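Local coordinates for putative endo-1,4-beta-xylanase (Bacteroides thetaiotaomicron VPI-5482, PDB 5MSX), which probably hydrolyses glycosidic bonds of plant pectin as a family 43 glycoside hydrolase, perhaps an arabinofuranosidase acting on rhamnogalacturonan II, at residues D36-E41 with P94-F99; D154-V159 with G201-K206; G170-A175 with E197-P202. All blocks are in the same frame, centred on the assembly; numbering follows the deposited sequence.

Interaction 1 (D36-E41 with P94-F99); sequences DASIQE and PSKAIF. With EDO (1,2-ethanediol), chain V; EDO (1,2-ethanediol), chain U.
Gln40 reaches across from its strand and pairs its whole carboxamide with the backbone of Ala97. Ala97 N donates to Gln40 OE1 at 2.7 Å, and Gln40 NE2 returns a bond of 3.0 Å to Ala97 O. Both acceptors are met on a lone pair in the carbonyl plane, and Ala97 O lies only 9° out of the amide plane, so the two bonds together fix which way the amide faces. The side chain gets there with CG set between the backbone N and the carbonyl carbon (chi1 62°) and an extended chain beyond. Lys96 runs alongside as an aliphatic rod: its CB lies 3.5 Å from Gln40 OE1 and its CG 3.9 Å from Ser38 CB. Its ammonium group goes on to the backbone oxygen of Val263, so here it is the methylenes that do the packing. Ser38 donates from OG to Pro94 O at 2.6 Å, again in the carbonyl plane on a lone pair. A water extends this polar line, giving one hydrogen to Pro94 O at 2.8 Å and the other to Asp36 O. Asp36 itself, the predicted proton acceptor, takes little part beyond that oxygen; its carboxylate is held by Thr51 and its side chain lies beside His260. The touching parts, 36-40 and 94-97, run nearly the same way, 8° apart, yet all three direct bonds use a side chain. Such chemistry implies that side-chain groups and water stand in for sheet pairing between two blades near the bound calcium ion.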
# COMPACT_ATOMS: atom_id res chain seq x y z
N ASP C 36 3.15 -26.05 13.21
CA ASP C 36 2.49 -25.17 12.26
C ASP C 36 3.45 -24.05 11.81
O ASP C 36 3.05 -22.89 11.67
CB ASP C 36 1.21 -24.54 12.86
CG ASP C 36 0.31 -25.54 13.64
OD1 ASP C 36 0.15 -26.71 13.22
OD2 ASP C 36 -0.29 -25.09 14.64
N ALA C 37 4.71 -24.40 11.58
CA ALA C 37 5.79 -23.42 11.43
C ALA C 37 5.77 -22.72 10.08
O ALA C 37 5.44 -23.32 9.04
CB ALA C 37 7.14 -24.08 11.65
N SER C 38 6.11 -21.44 10.11
CA SER C 38 6.27 -20.61 8.93
C SER C 38 7.67 -20.10 9.01
O SER C 38 7.99 -19.34 9.91
CB SER C 38 5.28 -19.44 8.94
OG SER C 38 3.97 -19.92 8.74
N ILE C 39 8.52 -20.59 8.11
CA ILE C 39 9.93 -20.29 8.15
C ILE C 39 10.31 -19.55 6.87
O ILE C 39 9.82 -19.86 5.78
CB ILE C 39 10.74 -21.58 8.31
CG1 ILE C 39 10.42 -22.25 9.67
CG2 ILE C 39 12.23 -21.30 8.16
CD1 ILE C 39 10.76 -23.74 9.70
N GLN C 40 11.15 -18.53 7.01
CA GLN C 40 11.49 -17.65 5.89
C GLN C 40 12.80 -16.93 6.14
O GLN C 40 13.18 -16.72 7.28
CB GLN C 40 10.33 -16.64 5.64
CG GLN C 40 10.09 -15.72 6.81
CD GLN C 40 8.85 -14.85 6.69
OE1 GLN C 40 8.02 -14.85 7.59
NE2 GLN C 40 8.74 -14.08 5.59
N GLU C 41 13.50 -16.57 5.08
CA GLU C 41 14.62 -15.68 5.18
C GLU C 41 14.15 -14.26 4.92
O GLU C 41 13.47 -14.03 3.92
CB GLU C 41 15.69 -16.05 4.18
CG GLU C 41 16.93 -15.18 4.24
CD GLU C 41 18.04 -15.65 3.29
OE1 GLU C 41 17.80 -16.57 2.49
OE2 GLU C 41 19.17 -15.12 3.38
N PRO C 94 0.56 -18.91 12.71
CA PRO C 94 0.81 -17.67 11.98
C PRO C 94 1.35 -17.96 10.58
O PRO C 94 2.14 -18.93 10.38
CB PRO C 94 1.92 -16.99 12.79
CG PRO C 94 2.63 -18.12 13.45
CD PRO C 94 1.61 -19.20 13.69
N SER C 95 0.97 -17.08 9.66
CA SER C 95 1.51 -17.09 8.32
C SER C 95 2.96 -16.67 8.36
O SER C 95 3.50 -16.36 9.42
CB SER C 95 0.71 -16.11 7.45
OG SER C 95 0.91 -14.78 7.91
N LYS C 96 3.60 -16.67 7.20
CA LYS C 96 4.83 -15.90 7.01
C LYS C 96 4.56 -14.39 7.18
O LYS C 96 3.42 -13.94 7.08
CB LYS C 96 5.42 -16.17 5.65
CG LYS C 96 6.09 -17.52 5.64
CD LYS C 96 6.66 -17.91 4.32
CE LYS C 96 6.69 -19.43 4.28
NZ LYS C 96 7.47 -19.81 3.12
N ALA C 97 5.62 -13.66 7.54
CA ALA C 97 5.56 -12.20 7.63
C ALA C 97 5.67 -11.70 6.18
O ALA C 97 6.62 -12.02 5.52
CB ALA C 97 6.72 -11.67 8.46
N ILE C 98 4.66 -10.99 5.69
CA ILE C 98 4.59 -10.58 4.26
C ILE C 98 4.96 -9.09 4.13
O ILE C 98 4.35 -8.24 4.78
CB ILE C 98 3.17 -10.82 3.72
CG1 ILE C 98 2.68 -12.24 4.07
CG2 ILE C 98 3.11 -10.59 2.21
CD1 ILE C 98 3.55 -13.35 3.47
N PHE C 99 5.94 -8.77 3.30
CA PHE C 99 6.32 -7.37 3.08
C PHE C 99 5.41 -6.72 2.05
O PHE C 99 5.32 -7.19 0.95
CB PHE C 99 7.77 -7.23 2.66
CG PHE C 99 8.19 -5.81 2.53
CD1 PHE C 99 8.46 -5.06 3.66
CD2 PHE C 99 8.25 -5.20 1.29
CE1 PHE C 99 8.84 -3.72 3.55
CE2 PHE C 99 8.61 -3.86 1.17
CZ PHE C 99 8.90 -3.12 2.30
C1 EDO V . 10.18 -17.92 1.47
O1 EDO V . 10.77 -18.96 0.66
C2 EDO V . 11.23 -16.94 1.94
O2 EDO V . 12.45 -17.60 2.30
C1 EDO U . -4.18 -26.76 16.13
O1 EDO U . -4.05 -27.36 14.83
C2 EDO U . -2.94 -25.97 16.47
O2 EDO U . -1.82 -26.61 15.89
O HOH W 1 1.19 -21.60 10.21

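Interaction 2 (D154-V159 with G201-K206); sequences DAEIFV and GPIFFK. With EDO (1,2-ethanediol), chain X.
Asp154, the residue predicted to tune and orient the proton donor, starts the contact by accepting a hydrogen bond from Gly201 N at OD2, 2.9 Å away. The oxygen is met on its anti side, and the side chain also touches His260 and Glu200. Asp154 O rests 3.5 Å from Pro202 CG and shares a bridging water with Pro202 O. Two residues on, Glu156 extends its CG anti to the backbone N and then bends (chi2 77°), which turns the carboxylate toward the 201-206 segment. Its OE2 takes a nearly straight bond from Phe204 N at 2.9 Å, while Glu156 CB packs 3.5 Å from Pro202 O. A second water donates to Ile157 O at 2.9 Å; its approach to Phe204 O is unusually short and therefore doubtful in detail. Phe158 carries the largest covered surface of the contact and forms a T-shaped stack: Phe204 presents its edge, with CE1 over the centre of the Phe158 face, the centroids 4.7 Å apart and the planes at 65°. Lys206 CB closes on Phe158 CZ at 3.8 Å, but its ammonium group continues to Asp160 and Asp161 in salt bridges. The two strands, 156-159 and 203-206, run at 14° to each other with axes 7.0 Å apart at closest approach, too far for direct backbone pairing. Each is instead the edge strand of its own four-stranded antiparallel sheet, pairing with 165-169 and 210-217 respectively, and Phe168 of the former stacks on Phe204.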
# COMPACT_ATOMS: atom_id res chain seq x y z
N ASP C 154 -5.63 -21.09 9.83
CA ASP C 154 -4.41 -21.47 9.10
C ASP C 154 -4.19 -20.65 7.84
O ASP C 154 -4.13 -21.21 6.75
CB ASP C 154 -4.43 -22.98 8.73
CG ASP C 154 -4.42 -23.90 9.94
OD1 ASP C 154 -4.32 -23.39 11.07
OD2 ASP C 154 -4.41 -25.15 9.73
N ALA C 155 -4.08 -19.33 7.99
CA ALA C 155 -3.89 -18.45 6.81
C ALA C 155 -2.52 -18.64 6.17
O ALA C 155 -1.52 -18.82 6.86
CB ALA C 155 -4.07 -16.99 7.15
N GLU C 156 -2.51 -18.57 4.85
CA GLU C 156 -1.30 -18.62 4.02
C GLU C 156 -1.45 -17.53 2.93
O GLU C 156 -2.48 -17.48 2.23
CB GLU C 156 -1.20 -20.01 3.40
CG GLU C 156 -0.18 -20.24 2.30
CD GLU C 156 1.25 -20.38 2.82
OE1 GLU C 156 1.48 -20.00 4.00
OE2 GLU C 156 2.12 -20.86 2.01
N ILE C 157 -0.43 -16.66 2.80
CA ILE C 157 -0.48 -15.52 1.87
C ILE C 157 0.40 -15.75 0.65
O ILE C 157 1.51 -16.28 0.77
CB ILE C 157 -0.07 -14.23 2.60
CG1 ILE C 157 -0.89 -14.05 3.89
CG2 ILE C 157 -0.22 -12.99 1.73
CD1 ILE C 157 -2.37 -13.76 3.70
N PHE C 158 -0.10 -15.40 -0.53
CA PHE C 158 0.71 -15.40 -1.75
C PHE C 158 0.59 -14.05 -2.49
O PHE C 158 -0.53 -13.55 -2.68
CB PHE C 158 0.28 -16.51 -2.67
CG PHE C 158 1.04 -16.53 -3.98
CD1 PHE C 158 2.40 -16.87 -4.00
CD2 PHE C 158 0.40 -16.20 -5.18
CE1 PHE C 158 3.09 -16.90 -5.20
CE2 PHE C 158 1.10 -16.21 -6.39
CZ PHE C 158 2.45 -16.56 -6.40
N VAL C 159 1.71 -13.48 -2.92
CA VAL C 159 1.67 -12.26 -3.81
C VAL C 159 2.26 -12.64 -5.16
O VAL C 159 3.41 -13.05 -5.24
CB VAL C 159 2.45 -11.07 -3.21
CG1 VAL C 159 2.27 -9.81 -4.06
CG2 VAL C 159 2.01 -10.80 -1.77
N GLY C 201 -3.80 -26.35 7.17
CA GLY C 201 -2.39 -26.06 6.91
C GLY C 201 -1.97 -25.87 5.46
O GLY C 201 -0.95 -26.40 5.04
N PRO C 202 -2.73 -25.08 4.69
CA PRO C 202 -2.31 -24.87 3.28
C PRO C 202 -0.91 -24.25 3.14
O PRO C 202 -0.52 -23.44 3.95
CB PRO C 202 -3.39 -23.93 2.72
CG PRO C 202 -4.02 -23.29 3.92
CD PRO C 202 -3.94 -24.29 5.03
N ILE C 203 -0.18 -24.69 2.14
CA ILE C 203 1.09 -24.13 1.74
C ILE C 203 0.91 -23.82 0.28
O ILE C 203 0.40 -24.65 -0.44
CB ILE C 203 2.25 -25.16 1.91
CG1 ILE C 203 2.44 -25.48 3.41
CG2 ILE C 203 3.54 -24.71 1.20
CD1 ILE C 203 3.38 -26.68 3.65
N PHE C 204 1.32 -22.62 -0.14
CA PHE C 204 1.24 -22.23 -1.55
C PHE C 204 2.52 -21.52 -1.96
O PHE C 204 3.04 -20.65 -1.23
CB PHE C 204 0.04 -21.30 -1.80
CG PHE C 204 -0.19 -21.01 -3.25
CD1 PHE C 204 0.48 -19.95 -3.87
CD2 PHE C 204 -1.06 -21.79 -4.00
CE1 PHE C 204 0.28 -19.68 -5.21
CE2 PHE C 204 -1.25 -21.54 -5.34
CZ PHE C 204 -0.58 -20.47 -5.95
N PHE C 205 3.02 -21.91 -3.13
CA PHE C 205 4.17 -21.24 -3.73
C PHE C 205 4.21 -21.43 -5.25
O PHE C 205 3.54 -22.32 -5.82
CB PHE C 205 5.49 -21.69 -3.09
CG PHE C 205 5.81 -23.12 -3.34
CD1 PHE C 205 5.31 -24.11 -2.49
CD2 PHE C 205 6.61 -23.51 -4.42
CE1 PHE C 205 5.61 -25.45 -2.73
CE2 PHE C 205 6.87 -24.86 -4.66
CZ PHE C 205 6.36 -25.82 -3.82
N LYS C 206 5.00 -20.57 -5.88
CA LYS C 206 5.17 -20.56 -7.32
C LYS C 206 6.64 -20.86 -7.63
O LYS C 206 7.51 -20.21 -7.09
CB LYS C 206 4.81 -19.19 -7.88
CG LYS C 206 4.82 -19.11 -9.41
CD LYS C 206 4.54 -17.70 -9.89
CE LYS C 206 4.10 -17.66 -11.35
NZ LYS C 206 3.75 -16.25 -11.64
C1 EDO X . 6.35 -15.51 -6.97
O1 EDO X . 6.86 -16.47 -6.04
C2 EDO X . 6.33 -14.16 -6.27
O2 EDO X . 5.63 -13.20 -7.06
O HOH W 2 -1.32 -22.49 6.58
O HOH W 3 2.77 -18.18 -1.02

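Interaction 3 (G170-A175 with E197-P202); sequences GRRHVA and EYSEGP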
# COMPACT_ATOMS: atom_id res chain seq x y z
N GLY C 170 -7.80 -22.83 5.69
CA GLY C 170 -8.19 -24.24 5.83
C GLY C 170 -9.47 -24.58 5.10
O GLY C 170 -10.26 -23.68 4.72
N ARG C 171 -9.63 -25.88 4.85
CA ARG C 171 -10.73 -26.46 4.07
C ARG C 171 -10.76 -25.99 2.61
O ARG C 171 -11.82 -25.90 1.96
CB ARG C 171 -12.07 -26.28 4.80
CG ARG C 171 -12.00 -26.68 6.27
CD ARG C 171 -13.40 -26.98 6.84
NE ARG C 171 -13.95 -28.24 6.30
CZ ARG C 171 -15.14 -28.76 6.66
NH1 ARG C 171 -15.93 -28.13 7.54
NH2 ARG C 171 -15.54 -29.92 6.14
N ARG C 172 -9.55 -25.79 2.09
CA ARG C 172 -9.33 -25.56 0.67
C ARG C 172 -9.88 -24.20 0.17
O ARG C 172 -10.17 -24.04 -1.01
CB ARG C 172 -9.84 -26.74 -0.17
CG ARG C 172 -9.35 -28.13 0.26
CD ARG C 172 -10.02 -29.19 -0.59
NE ARG C 172 -9.54 -30.55 -0.32
CZ ARG C 172 -9.82 -31.26 0.78
NH1 ARG C 172 -10.57 -30.76 1.77
NH2 ARG C 172 -9.30 -32.49 0.91
N HIS C 173 -9.94 -23.22 1.06
CA HIS C 173 -10.45 -21.91 0.71
C HIS C 173 -9.37 -21.01 0.15
O HIS C 173 -8.23 -21.04 0.61
CB HIS C 173 -11.10 -21.25 1.92
CG HIS C 173 -12.43 -21.84 2.28
ND1 HIS C 173 -12.62 -22.65 3.38
CD2 HIS C 173 -13.64 -21.76 1.67
CE1 HIS C 173 -13.89 -23.02 3.45
NE2 HIS C 173 -14.53 -22.50 2.42
N VAL C 174 -9.76 -20.18 -0.82
CA VAL C 174 -8.90 -19.14 -1.37
C VAL C 174 -9.72 -17.93 -1.90
O VAL C 174 -10.81 -18.09 -2.47
CB VAL C 174 -7.99 -19.68 -2.49
CG1 VAL C 174 -8.80 -20.16 -3.69
CG2 VAL C 174 -6.96 -18.65 -2.92
N ALA C 175 -9.19 -16.75 -1.67
CA ALA C 175 -9.78 -15.50 -2.15
C ALA C 175 -8.67 -14.48 -2.42
O ALA C 175 -7.61 -14.53 -1.76
CB ALA C 175 -10.73 -14.95 -1.10
N GLU C 197 -11.08 -35.39 2.16
CA GLU C 197 -11.31 -35.30 3.61
C GLU C 197 -10.91 -33.96 4.20
O GLU C 197 -10.33 -33.10 3.51
CB GLU C 197 -10.66 -36.47 4.36
CG GLU C 197 -9.17 -36.71 4.15
CD GLU C 197 -8.85 -37.61 2.95
OE1 GLU C 197 -8.19 -38.67 3.14
OE2 GLU C 197 -9.27 -37.28 1.83
N TYR C 198 -11.27 -33.74 5.47
CA TYR C 198 -10.90 -32.53 6.17
C TYR C 198 -9.43 -32.13 5.93
O TYR C 198 -8.50 -32.93 6.14
CB TYR C 198 -11.12 -32.68 7.68
CG TYR C 198 -10.65 -31.46 8.43
CD1 TYR C 198 -11.31 -30.25 8.29
CD2 TYR C 198 -9.50 -31.50 9.22
CE1 TYR C 198 -10.86 -29.10 8.93
CE2 TYR C 198 -9.04 -30.36 9.86
CZ TYR C 198 -9.73 -29.17 9.72
OH TYR C 198 -9.26 -28.05 10.37
N SER C 199 -9.23 -30.86 5.57
CA SER C 199 -7.89 -30.34 5.27
C SER C 199 -7.61 -29.01 5.93
O SER C 199 -8.51 -28.13 6.09
CB SER C 199 -7.74 -30.17 3.75
OG SER C 199 -6.52 -29.50 3.44
N GLU C 200 -6.35 -28.83 6.31
CA GLU C 200 -5.90 -27.57 6.91
C GLU C 200 -4.46 -27.27 6.49
O GLU C 200 -3.97 -27.86 5.54
CB GLU C 200 -6.10 -27.63 8.43
CG GLU C 200 -5.24 -28.63 9.18
CD GLU C 200 -5.66 -28.79 10.67
OE1 GLU C 200 -6.60 -28.09 11.12
OE2 GLU C 200 -5.04 -29.61 11.40
N GLY C 201 -3.80 -26.35 7.17
CA GLY C 201 -2.39 -26.06 6.91
C GLY C 201 -1.97 -25.87 5.46
O GLY C 201 -0.95 -26.40 5.04
N PRO C 202 -2.73 -25.08 4.69
CA PRO C 202 -2.31 -24.87 3.28
C PRO C 202 -0.91 -24.25 3.14
O PRO C 202 -0.52 -23.44 3.95
CB PRO C 202 -3.39 -23.93 2.72
CG PRO C 202 -4.02 -23.29 3.92
CD PRO C 202 -3.94 -24.29 5.03
O HOH W 4 -12.14 -29.77 4.33
O HOH W 5 -6.70 -26.82 3.11
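Arg172 grips Glu197 end-on: NH1 and NH2 both donate to the backbone atom Glu197 O, each at 2.9 Å. That oxygen lies in the guanidinium plane. The Arg172 chain is extended from CG to NE, and a turn about the last bond (chi4 73°) swings the flat group so that its edge faces Glu197 while one face is met near its rim by Ser199 CB. Its NE is held by Thr193, outside the two segments, which further fixes the rotation. Cutting Arg172 back to alanine takes away both donors and is likely to leave Glu197 O without these two bonds and Ser199 CB without the guanidinium beside it, so that the loop before Glu200 could move more freely. Between backbones, Arg171 N donates to Ser199 O at 2.8 Å, approaching from above the carbonyl plane. Within each segment, side chains brace the main chain or each other. His173 ND1 bonds to Gly170 O at 2.9 Å, and Tyr198 OH donates to Glu200 OE1 at 2.8 Å, reaching it from 43° out of the carboxylate plane. Water adds a further link, since one molecule gives a hydrogen to Ser199 OG at 2.7 Å and accepts from Arg172 N; Ser199 OG is also hydrogen-bonded to Thr216 O, outside the two segments. The packing includes Arg171 CG against Tyr198 CE1 at 3.8 Å, the two side chains crossing at about a right angle. In fold terms, the turn of the hairpin 165-177 of one propeller blade braces the loop that leads into the next blade. That loop carries Glu200, the predicted proton donor, with Tyr198 OH and Asp154 beside it; a donor with a second, modulating acid is consistent with the catalytic site of family 43 enzymes.

How the interactions relate
Interactions 1 and 2 are buried junctions between successive blades. Interaction 3 joins the same pair of blades as interaction 2, but farther out and partly exposed. The first two touch through packing: Ser95 CB meets Ala155 O and Ile98 CG1 meets Ile157 CB, with centres about 10 Å apart. Interactions 2 and 3 share Gly201 and Pro202, and Asp154 OD2 packs on Glu200 CB; interactions 1 and 3 do not touch. Chemistry follows place. Amide, hydroxyl and water bonds dominate 36-41 with 94-99, interaction 2 adds two carboxylates that accept backbone N-H groups, and an aromatic stack, and arginine leads the outer contact. Each carries one of the predicted catalytic residues, Asp36, Asp154 and Glu200.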